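Long-range contacts in putative cytoplasmic protein (Salmonella typhimurium, PDB 2GK3), which is of unknown function but probably has a fold related to class I glutamine amidotransferases and assembles into a hexamer: residues 188-199 / 204-212; 74-82 / 248-256. All coordinates share one frame; numbering follows the deposited sequence.

In the fold
The centres of contacts 1 and 2 lie about 21 Å apart within one subunit, each about 14 Å from the centre of the chain. Contact 2 packs helix 242-253 on strand 80-84 and bonds the tail after it to the residues just before that strand. Contact 1 joins the end of strand 185-194 and the loop after it to strand 207-215, with Asp199 of strand 199-204 pairing with Phe212. The two meet where helix 242-253 packs against Phe212, the last residue of 204-212: its CD1 lies 3.6 Å from Phe252 CD2 and 3.7 Å from Ile253 CG2. No other chain of the hexamer touches any of the four segments.

Contact 1 of 2, residues 188-199 / 204-212; sequences GYNQAVARDDAD and INNDPLLVF
Tyr189 and Asp207 meet through a very short hydrogen bond, OH to OD2 at 2.5 Å, the oxygen at the ring edge. Asn205 ND2 gives the same hydroxyl a second bond of 3.1 Å, near its amide plane. Gln191 reaches across with an extended chain, CG anti to its backbone N (chi1 -176°), and its NE2 bonds Asp207 OD2 at 2.9 Å on the syn side but tilted well out of the carboxylate plane; the amide plane stands at 90° to it. OD2 accepts two bonds, and NE2 adds a weak one to OD1, probably restraining the carboxylate's rotation. The type I' turn 204-207 presents Asn205 and Asp207 together.

Ile204 CG2 sits over the Tyr189 ring, 3.6 Å from its centroid and 8° off the normal, a CH-pi contact. Ala198 CB packs on Val211 CG1 at 3.6 Å, and Pro208 CG lies 3.3 Å from Ala192 O.

Asp199 and Phe212 form an antiparallel hydrogen-bonded pair (Asp199 N to Phe212 O 2.8 Å), and one water bridges Asn190 O, Ala192 N and Pro208 O.

Val159 of strand 158-161 flanks Tyr189 and Gln191, Val150 of strand 150-151 touches Ala192 and Val211, and Val200 of strand 199-204 packs on Ala194.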
loop_
_atom_site.group_PDB
_atom_site.type_symbol
_atom_site.label_atom_id
_atom_site.label_comp_id
_atom_site.label_asym_id
_atom_site.label_seq_id
_atom_site.Cartn_x
_atom_site.Cartn_y
_atom_site.Cartn_z
ATOM N N GLY E 188 -2.173 -15.638 23.419
ATOM C CA GLY E 188 -1.776 -14.251 23.598
ATOM C C GLY E 188 -2.811 -13.436 24.337
ATOM O O GLY E 188 -3.943 -13.879 24.522
ATOM N N TYR E 189 -2.400 -12.248 24.780
ATOM C CA TYR E 189 -3.260 -11.341 25.527
ATOM C C TYR E 189 -2.630 -9.953 25.592
ATOM O O TYR E 189 -1.430 -9.800 25.327
ATOM C CB TYR E 189 -3.560 -11.883 26.941
ATOM C CG TYR E 189 -2.341 -12.005 27.858
ATOM C CD1 TYR E 189 -2.071 -11.025 28.815
ATOM C CD2 TYR E 189 -1.491 -13.108 27.780
ATOM C CE1 TYR E 189 -0.979 -11.131 29.674
ATOM C CE2 TYR E 189 -0.391 -13.237 28.636
ATOM C CZ TYR E 189 -0.139 -12.242 29.582
ATOM O OH TYR E 189 0.959 -12.340 30.413
ATOM N N ASN E 190 -3.455 -8.958 25.922
ATOM C CA ASN E 190 -2.987 -7.613 26.246
ATOM C C ASN E 190 -2.633 -7.546 27.728
ATOM O O ASN E 190 -3.463 -7.882 28.590
ATOM C CB ASN E 190 -4.065 -6.575 25.948
ATOM C CG ASN E 190 -4.387 -6.459 24.472
ATOM O OD1 ASN E 190 -5.403 -6.983 24.015
ATOM N ND2 ASN E 190 -3.540 -5.769 23.724
ATOM N N GLN E 191 -1.404 -7.122 28.023
ATOM C CA GLN E 191 -0.950 -7.004 29.409
ATOM C C GLN E 191 -1.385 -5.697 30.042
ATOM O O GLN E 191 -1.060 -4.625 29.560
ATOM C CB GLN E 191 0.571 -7.104 29.505
ATOM C CG GLN E 191 1.088 -7.092 30.947
ATOM C CD GLN E 191 2.562 -7.365 31.023
ATOM O OE1 GLN E 191 3.372 -6.628 30.469
ATOM N NE2 GLN E 191 2.924 -8.437 31.700
ATOM N N ALA E 192 -2.112 -5.787 31.144
ATOM C CA ALA E 192 -2.518 -4.586 31.866
ATOM C C ALA E 192 -2.370 -4.840 33.381
ATOM O O ALA E 192 -2.089 -5.952 33.801
ATOM C CB ALA E 192 -3.938 -4.184 31.494
ATOM N N VAL E 193 -2.504 -3.787 34.169
ATOM C CA VAL E 193 -2.472 -3.888 35.608
ATOM C C VAL E 193 -3.883 -3.539 36.099
ATOM O O VAL E 193 -4.440 -2.499 35.721
ATOM C CB VAL E 193 -1.414 -2.925 36.214
ATOM C CG1 VAL E 193 -1.460 -2.976 37.734
ATOM C CG2 VAL E 193 0.012 -3.272 35.690
ATOM N N ALA E 194 -4.465 -4.417 36.910
ATOM C CA ALA E 194 -5.766 -4.128 37.510
ATOM C C ALA E 194 -5.689 -2.888 38.420
ATOM O O ALA E 194 -4.726 -2.732 39.159
ATOM C CB ALA E 194 -6.246 -5.325 38.296
ATOM N N ARG E 195 -6.689 -2.007 38.366
ATOM C CA ARG E 195 -6.794 -0.958 39.384
ATOM C C ARG E 195 -6.937 -1.673 40.749
ATOM O O ARG E 195 -7.619 -2.704 40.824
ATOM C CB ARG E 195 -7.959 -0.009 39.076
ATOM C CG ARG E 195 -7.709 0.869 37.841
ATOM C CD ARG E 195 -8.804 1.912 37.576
ATOM N NE ARG E 195 -8.585 2.621 36.300
ATOM C CZ ARG E 195 -7.734 3.632 36.144
ATOM N NH1 ARG E 195 -7.029 4.070 37.188
ATOM N NH2 ARG E 195 -7.576 4.210 34.954
ATOM N N ASP E 196 -6.277 -1.184 41.813
ATOM C CA ASP E 196 -6.325 -1.923 43.110
ATOM C C ASP E 196 -7.723 -1.800 43.740
ATOM O O ASP E 196 -8.022 -2.275 44.808
ATOM C CB ASP E 196 -5.152 -1.594 44.070
ATOM C CG ASP E 196 -5.119 -0.140 44.544
ATOM O OD1 ASP E 196 -4.061 0.252 45.117
ATOM O OD2 ASP E 196 -6.099 0.615 44.375
ATOM N N ASP E 197 -8.564 -1.173 42.946
ATOM C CA ASP E 197 -9.957 -0.901 43.152
ATOM C C ASP E 197 -10.823 -2.065 42.652
ATOM O O ASP E 197 -11.928 -2.314 43.141
ATOM C CB ASP E 197 -10.226 0.304 42.223
ATOM C CG ASP E 197 -11.040 1.310 42.867
ATOM O OD1 ASP E 197 -11.263 2.378 42.284
ATOM O OD2 ASP E 197 -11.456 1.007 44.003
ATOM N N ALA E 198 -10.316 -2.733 41.623
ATOM C CA ALA E 198 -11.100 -3.625 40.799
ATOM C C ALA E 198 -11.001 -5.068 41.270
ATOM O O ALA E 198 -10.166 -5.393 42.104
ATOM C CB ALA E 198 -10.642 -3.509 39.368
ATOM N N ASP E 199 -11.861 -5.927 40.720
ATOM C CA ASP E 199 -11.910 -7.325 41.102
ATOM C C ASP E 199 -11.327 -8.174 39.987
ATOM O O ASP E 199 -11.938 -8.292 38.918
ATOM C CB ASP E 199 -13.359 -7.768 41.399
ATOM C CG ASP E 199 -14.059 -6.883 42.442
ATOM O OD1 ASP E 199 -13.533 -6.675 43.582
ATOM O OD2 ASP E 199 -15.166 -6.382 42.122
ATOM N N ILE E 204 -3.907 -14.983 33.557
ATOM C CA ILE E 204 -3.267 -15.658 32.466
ATOM C C ILE E 204 -1.798 -15.295 32.654
ATOM O O ILE E 204 -1.487 -14.113 32.772
ATOM C CB ILE E 204 -3.875 -15.136 31.113
ATOM C CG1 ILE E 204 -3.415 -15.969 29.912
ATOM C CG2 ILE E 204 -3.654 -13.611 30.919
ATOM C CD1 ILE E 204 -4.146 -15.603 28.598
ATOM N N ASN E 205 -0.912 -16.286 32.770
ATOM C CA ASN E 205 0.535 -16.022 32.968
ATOM C C ASN E 205 0.750 -15.110 34.182
ATOM O O ASN E 205 1.648 -14.261 34.214
ATOM C CB ASN E 205 1.121 -15.400 31.695
ATOM C CG ASN E 205 2.642 -15.363 31.684
ATOM O OD1 ASN E 205 3.313 -16.230 32.264
ATOM N ND2 ASN E 205 3.200 -14.354 30.988
ATOM N N ASN E 206 -0.118 -15.286 35.174
ATOM C CA ASN E 206 -0.154 -14.449 36.368
ATOM C C ASN E 206 -0.540 -12.972 36.135
ATOM O O ASN E 206 -0.558 -12.185 37.080
ATOM C CB ASN E 206 1.145 -14.595 37.196
ATOM C CG ASN E 206 1.415 -16.048 37.611
ATOM O OD1 ASN E 206 0.564 -16.711 38.206
ATOM N ND2 ASN E 206 2.590 -16.546 37.274
ATOM N N ASP E 207 -0.868 -12.599 34.899
ATOM C CA ASP E 207 -1.390 -11.244 34.637
ATOM C C ASP E 207 -2.921 -11.299 34.707
ATOM O O ASP E 207 -3.502 -12.366 34.555
ATOM C CB ASP E 207 -0.964 -10.728 33.264
ATOM C CG ASP E 207 0.488 -10.290 33.211
ATOM O OD1 ASP E 207 0.950 -9.541 34.106
ATOM O OD2 ASP E 207 1.165 -10.672 32.230
ATOM N N PRO E 208 -3.577 -10.149 34.947
ATOM C CA PRO E 208 -5.046 -10.233 34.971
ATOM C C PRO E 208 -5.596 -10.649 33.597
ATOM O O PRO E 208 -4.994 -10.309 32.550
ATOM C CB PRO E 208 -5.489 -8.809 35.329
ATOM C CG PRO E 208 -4.319 -7.953 35.164
ATOM C CD PRO E 208 -3.081 -8.779 35.183
ATOM N N LEU E 209 -6.699 -11.403 33.612
ATOM C CA LEU E 209 -7.392 -11.789 32.374
ATOM C C LEU E 209 -8.847 -11.297 32.353
ATOM O O LEU E 209 -9.304 -10.719 31.359
ATOM C CB LEU E 209 -7.319 -13.307 32.133
ATOM C CG LEU E 209 -8.139 -13.895 30.969
ATOM C CD1 LEU E 209 -7.692 -13.346 29.621
ATOM C CD2 LEU E 209 -8.070 -15.423 30.957
ATOM N N LEU E 210 -9.574 -11.549 33.438
ATOM C CA LEU E 210 -10.935 -11.038 33.579
ATOM C C LEU E 210 -11.018 -10.143 34.802
ATOM O O LEU E 210 -10.719 -10.585 35.904
ATOM C CB LEU E 210 -11.950 -12.190 33.659
ATOM C CG LEU E 210 -13.442 -11.838 33.675
ATOM C CD1 LEU E 210 -13.909 -11.038 32.416
ATOM C CD2 LEU E 210 -14.271 -13.105 33.865
ATOM N N VAL E 211 -11.439 -8.896 34.592
ATOM C CA VAL E 211 -11.431 -7.866 35.633
ATOM C C VAL E 211 -12.754 -7.095 35.629
ATOM O O VAL E 211 -13.206 -6.643 34.571
ATOM C CB VAL E 211 -10.264 -6.842 35.435
ATOM C CG1 VAL E 211 -10.278 -5.762 36.537
ATOM C CG2 VAL E 211 -8.894 -7.558 35.390
ATOM N N PHE E 212 -13.348 -6.943 36.816
ATOM C CA PHE E 212 -14.611 -6.205 36.985
ATOM C C PHE E 212 -14.409 -4.929 37.798
ATOM O O PHE E 212 -13.671 -4.913 38.778
ATOM C CB PHE E 212 -15.699 -7.098 37.628
ATOM C CG PHE E 212 -16.130 -8.247 36.750
ATOM C CD1 PHE E 212 -17.101 -8.061 35.775
ATOM C CD2 PHE E 212 -15.531 -9.500 36.869
ATOM C CE1 PHE E 212 -17.474 -9.103 34.934
ATOM C CE2 PHE E 212 -15.904 -10.547 36.049
ATOM C CZ PHE E 212 -16.873 -10.353 35.080
HETATM O O HOH W 1 -3.237 -8.425 31.339
#

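Contact 2 of 2, residues 74-82 / 248-256; sequences ELNRYDVIV and NTLQFIARK
Arg255 lays its guanidinium against the turn that leads into strand 80-84. NH2 donates to Tyr78 O at 3.0 Å, nearly along the C=O axis (172°) and in the guanidinium plane, whereas NE adds a weak bond to the same oxygen. One face of the group lies beneath Asn76 O, which is 3.2 Å above its plane and offset toward the rim; its angle to NH2 is too poor for a hydrogen bond. On the other terminal nitrogen, NH1 bonds a water that also donates to Asn76 OD1. A bend at chi3 (-50°) turns the otherwise extended chain so that its edge meets the carbonyl. The type I turn from Leu75 to Tyr78 brings the Asn76 and Tyr78 carbonyls to this one group.

Backbone and charge hold the tail a little farther on. Arg255 N bonds Asp79 O at 3.2 Å, the donor tilted from the carbonyl plane. Asp79 OD1 forms a salt bridge of 3.4 Å with Lys256 NZ, which also bonds Arg255 O, while OD2 accepts from the backbone N of Lys12.

Below the polar end the contact is apolar. Leu250 CD2 reaches both Val80 CG1 and Val82 CG2, at 3.7 Å from each. Ile253 CD1 touches Val80 CG1 at 3.8 Å, and the other methyl of Val80, CG2, meets Ala254. Ile81 points away from the helix 242-253 side and touches Tyr114 of helix 107-116.

The axes of 248-253 and 80-82 approach to 9.2 Å, 134° between their N-to-C directions. Parallel strands 12-28, 80-84 and 120-124 with helices on both sides are consistent with the alpha/beta sandwich of the class I glutamine amidotransferase-like fold.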
loop_
_atom_site.group_PDB
_atom_site.type_symbol
_atom_site.label_atom_id
_atom_site.label_comp_id
_atom_site.label_asym_id
_atom_site.label_seq_id
_atom_site.Cartn_x
_atom_site.Cartn_y
_atom_site.Cartn_z
ATOM N N GLU E 74 -29.725 7.791 22.628
ATOM C CA GLU E 74 -29.654 6.691 21.689
ATOM C C GLU E 74 -28.756 5.565 22.222
ATOM O O GLU E 74 -29.029 4.376 21.989
ATOM C CB GLU E 74 -29.150 7.230 20.344
ATOM C CG GLU E 74 -29.337 6.303 19.146
ATOM C CD GLU E 74 -29.059 7.004 17.799
ATOM O OE1 GLU E 74 -29.148 8.270 17.722
ATOM O OE2 GLU E 74 -28.743 6.273 16.819
ATOM N N LEU E 75 -27.688 5.945 22.931
ATOM C CA LEU E 75 -26.829 4.980 23.623
ATOM C C LEU E 75 -27.519 4.410 24.859
ATOM O O LEU E 75 -27.312 3.249 25.210
ATOM C CB LEU E 75 -25.484 5.604 24.012
ATOM C CG LEU E 75 -24.530 5.958 22.877
ATOM C CD1 LEU E 75 -23.256 6.537 23.456
ATOM C CD2 LEU E 75 -24.221 4.746 22.012
ATOM N N ASN E 76 -28.351 5.232 25.495
ATOM C CA ASN E 76 -29.003 4.874 26.754
ATOM C C ASN E 76 -29.950 3.688 26.666
ATOM O O ASN E 76 -30.318 3.113 27.690
ATOM C CB ASN E 76 -29.712 6.091 27.371
ATOM C CG ASN E 76 -28.742 7.055 28.059
ATOM O OD1 ASN E 76 -27.587 6.713 28.305
ATOM N ND2 ASN E 76 -29.209 8.269 28.359
ATOM N N ARG E 77 -30.338 3.321 25.445
ATOM C CA ARG E 77 -31.183 2.149 25.206
ATOM C C ARG E 77 -30.466 0.830 25.519
ATOM O O ARG E 77 -31.100 -0.167 25.880
ATOM C CB ARG E 77 -31.737 2.155 23.768
ATOM C CG ARG E 77 -30.780 1.650 22.698
ATOM C CD ARG E 77 -31.479 1.356 21.354
ATOM N NE ARG E 77 -32.015 2.571 20.726
ATOM C CZ ARG E 77 -31.357 3.332 19.848
ATOM N NH1 ARG E 77 -30.117 3.015 19.462
ATOM N NH2 ARG E 77 -31.951 4.417 19.347
ATOM N N TYR E 78 -29.143 0.833 25.385
ATOM C CA TYR E 78 -28.339 -0.366 25.607
ATOM C C TYR E 78 -28.028 -0.597 27.078
ATOM O O TYR E 78 -27.780 0.353 27.825
ATOM C CB TYR E 78 -27.061 -0.289 24.784
ATOM C CG TYR E 78 -27.336 -0.210 23.305
ATOM C CD1 TYR E 78 -27.699 -1.354 22.586
ATOM C CD2 TYR E 78 -27.243 1.011 22.612
ATOM C CE1 TYR E 78 -27.955 -1.289 21.223
ATOM C CE2 TYR E 78 -27.507 1.084 21.232
ATOM C CZ TYR E 78 -27.864 -0.067 20.560
ATOM O OH TYR E 78 -28.113 -0.033 19.208
ATOM N N ASP E 79 -28.059 -1.866 27.487
ATOM C CA ASP E 79 -27.662 -2.252 28.833
ATOM C C ASP E 79 -26.130 -2.375 28.992
ATOM O O ASP E 79 -25.590 -2.027 30.051
ATOM C CB ASP E 79 -28.342 -3.559 29.235
ATOM C CG ASP E 79 -29.863 -3.463 29.205
ATOM O OD1 ASP E 79 -30.404 -2.506 29.781
ATOM O OD2 ASP E 79 -30.510 -4.358 28.607
ATOM N N VAL E 80 -25.466 -2.892 27.950
ATOM C CA VAL E 80 -24.014 -2.971 27.843
ATOM C C VAL E 80 -23.527 -2.520 26.446
ATOM O O VAL E 80 -24.219 -2.722 25.442
ATOM C CB VAL E 80 -23.475 -4.421 28.114
ATOM C CG1 VAL E 80 -21.942 -4.425 28.216
ATOM C CG2 VAL E 80 -24.110 -5.013 29.360
ATOM N N ILE E 81 -22.345 -1.898 26.399
ATOM C CA ILE E 81 -21.603 -1.707 25.154
ATOM C C ILE E 81 -20.337 -2.563 25.202
ATOM O O ILE E 81 -19.601 -2.544 26.191
ATOM C CB ILE E 81 -21.281 -0.224 24.897
ATOM C CG1 ILE E 81 -22.582 0.552 24.605
ATOM C CG2 ILE E 81 -20.250 -0.059 23.742
ATOM C CD1 ILE E 81 -22.464 2.076 24.655
ATOM N N VAL E 82 -20.102 -3.330 24.136
ATOM C CA VAL E 82 -18.875 -4.106 23.975
ATOM C C VAL E 82 -17.993 -3.524 22.883
ATOM O O VAL E 82 -18.448 -3.279 21.772
ATOM C CB VAL E 82 -19.161 -5.592 23.712
ATOM C CG1 VAL E 82 -17.876 -6.390 23.706
ATOM C CG2 VAL E 82 -20.088 -6.150 24.792
ATOM N N ASN E 248 -22.742 -14.408 31.088
ATOM C CA ASN E 248 -22.641 -14.036 32.507
ATOM C C ASN E 248 -21.956 -12.696 32.717
ATOM O O ASN E 248 -22.396 -11.922 33.559
ATOM C CB ASN E 248 -21.905 -15.088 33.358
ATOM C CG ASN E 248 -22.608 -16.429 33.399
ATOM O OD1 ASN E 248 -23.786 -16.562 33.026
ATOM N ND2 ASN E 248 -21.881 -17.447 33.867
ATOM N N THR E 249 -20.887 -12.411 31.964
ATOM C CA THR E 249 -20.187 -11.140 32.199
ATOM C C THR E 249 -21.008 -9.961 31.684
ATOM O O THR E 249 -21.062 -8.889 32.319
ATOM C CB THR E 249 -18.685 -11.094 31.738
ATOM O OG1 THR E 249 -18.533 -10.246 30.608
ATOM C CG2 THR E 249 -18.109 -12.433 31.435
ATOM N N LEU E 250 -21.683 -10.166 30.553
ATOM C CA LEU E 250 -22.632 -9.153 30.055
ATOM C C LEU E 250 -23.699 -8.848 31.099
ATOM O O LEU E 250 -23.957 -7.694 31.415
ATOM C CB LEU E 250 -23.273 -9.617 28.746
ATOM C CG LEU E 250 -22.316 -9.491 27.574
ATOM C CD1 LEU E 250 -22.991 -9.869 26.263
ATOM C CD2 LEU E 250 -21.750 -8.056 27.538
ATOM N N GLN E 251 -24.258 -9.914 31.664
ATOM C CA GLN E 251 -25.328 -9.855 32.650
ATOM C C GLN E 251 -24.846 -9.252 33.984
ATOM O O GLN E 251 -25.580 -8.513 34.656
ATOM C CB GLN E 251 -25.866 -11.272 32.871
ATOM C CG GLN E 251 -27.377 -11.367 32.962
ATOM C CD GLN E 251 -28.004 -11.980 31.730
ATOM O OE1 GLN E 251 -27.474 -12.946 31.168
ATOM N NE2 GLN E 251 -29.154 -11.446 31.318
ATOM N N PHE E 252 -23.611 -9.571 34.364
ATOM C CA PHE E 252 -23.036 -9.033 35.596
ATOM C C PHE E 252 -22.944 -7.496 35.613
ATOM O O PHE E 252 -23.243 -6.855 36.629
ATOM C CB PHE E 252 -21.664 -9.660 35.882
ATOM C CG PHE E 252 -21.184 -9.434 37.296
ATOM C CD1 PHE E 252 -21.698 -10.198 38.351
ATOM C CD2 PHE E 252 -20.234 -8.450 37.575
ATOM C CE1 PHE E 252 -21.276 -9.989 39.659
ATOM C CE2 PHE E 252 -19.798 -8.226 38.876
ATOM C CZ PHE E 252 -20.328 -9.001 39.928
ATOM N N ILE E 253 -22.553 -6.924 34.481
ATOM C CA ILE E 253 -22.282 -5.490 34.365
ATOM C C ILE E 253 -23.453 -4.688 33.739
ATOM O O ILE E 253 -23.380 -3.463 33.605
ATOM C CB ILE E 253 -20.928 -5.232 33.606
ATOM C CG1 ILE E 253 -21.077 -5.471 32.100
ATOM C CG2 ILE E 253 -19.806 -6.136 34.158
ATOM C CD1 ILE E 253 -19.830 -5.154 31.281
ATOM N N ALA E 254 -24.534 -5.381 33.376
ATOM C CA ALA E 254 -25.685 -4.720 32.735
ATOM C C ALA E 254 -26.324 -3.629 33.586
ATOM O O ALA E 254 -26.300 -3.672 34.823
ATOM C CB ALA E 254 -26.727 -5.731 32.309
ATOM N N ARG E 255 -26.878 -2.634 32.908
ATOM C CA ARG E 255 -27.727 -1.646 33.558
ATOM C C ARG E 255 -28.776 -2.294 34.489
ATOM O O ARG E 255 -29.348 -3.347 34.166
ATOM C CB ARG E 255 -28.431 -0.791 32.504
ATOM C CG ARG E 255 -29.199 0.402 33.071
ATOM C CD ARG E 255 -29.952 1.145 31.988
ATOM N NE ARG E 255 -29.079 1.449 30.854
ATOM C CZ ARG E 255 -28.361 2.560 30.715
ATOM N NH1 ARG E 255 -28.388 3.518 31.633
ATOM N NH2 ARG E 255 -27.615 2.709 29.640
ATOM N N LYS E 256 -28.948 -1.678 35.661
ATOM C CA LYS E 256 -30.144 -1.779 36.516
ATOM C C LYS E 256 -29.776 -1.821 37.993
ATOM O O LYS E 256 -29.418 -0.795 38.582
ATOM C CB LYS E 256 -31.058 -2.961 36.156
ATOM C CG LYS E 256 -32.543 -2.585 36.110
ATOM C CD LYS E 256 -32.869 -1.701 34.887
ATOM C CE LYS E 256 -33.273 -2.517 33.629
ATOM N NZ LYS E 256 -32.130 -2.896 32.706
HETATM O O HOH W 2 -26.502 5.372 30.462
#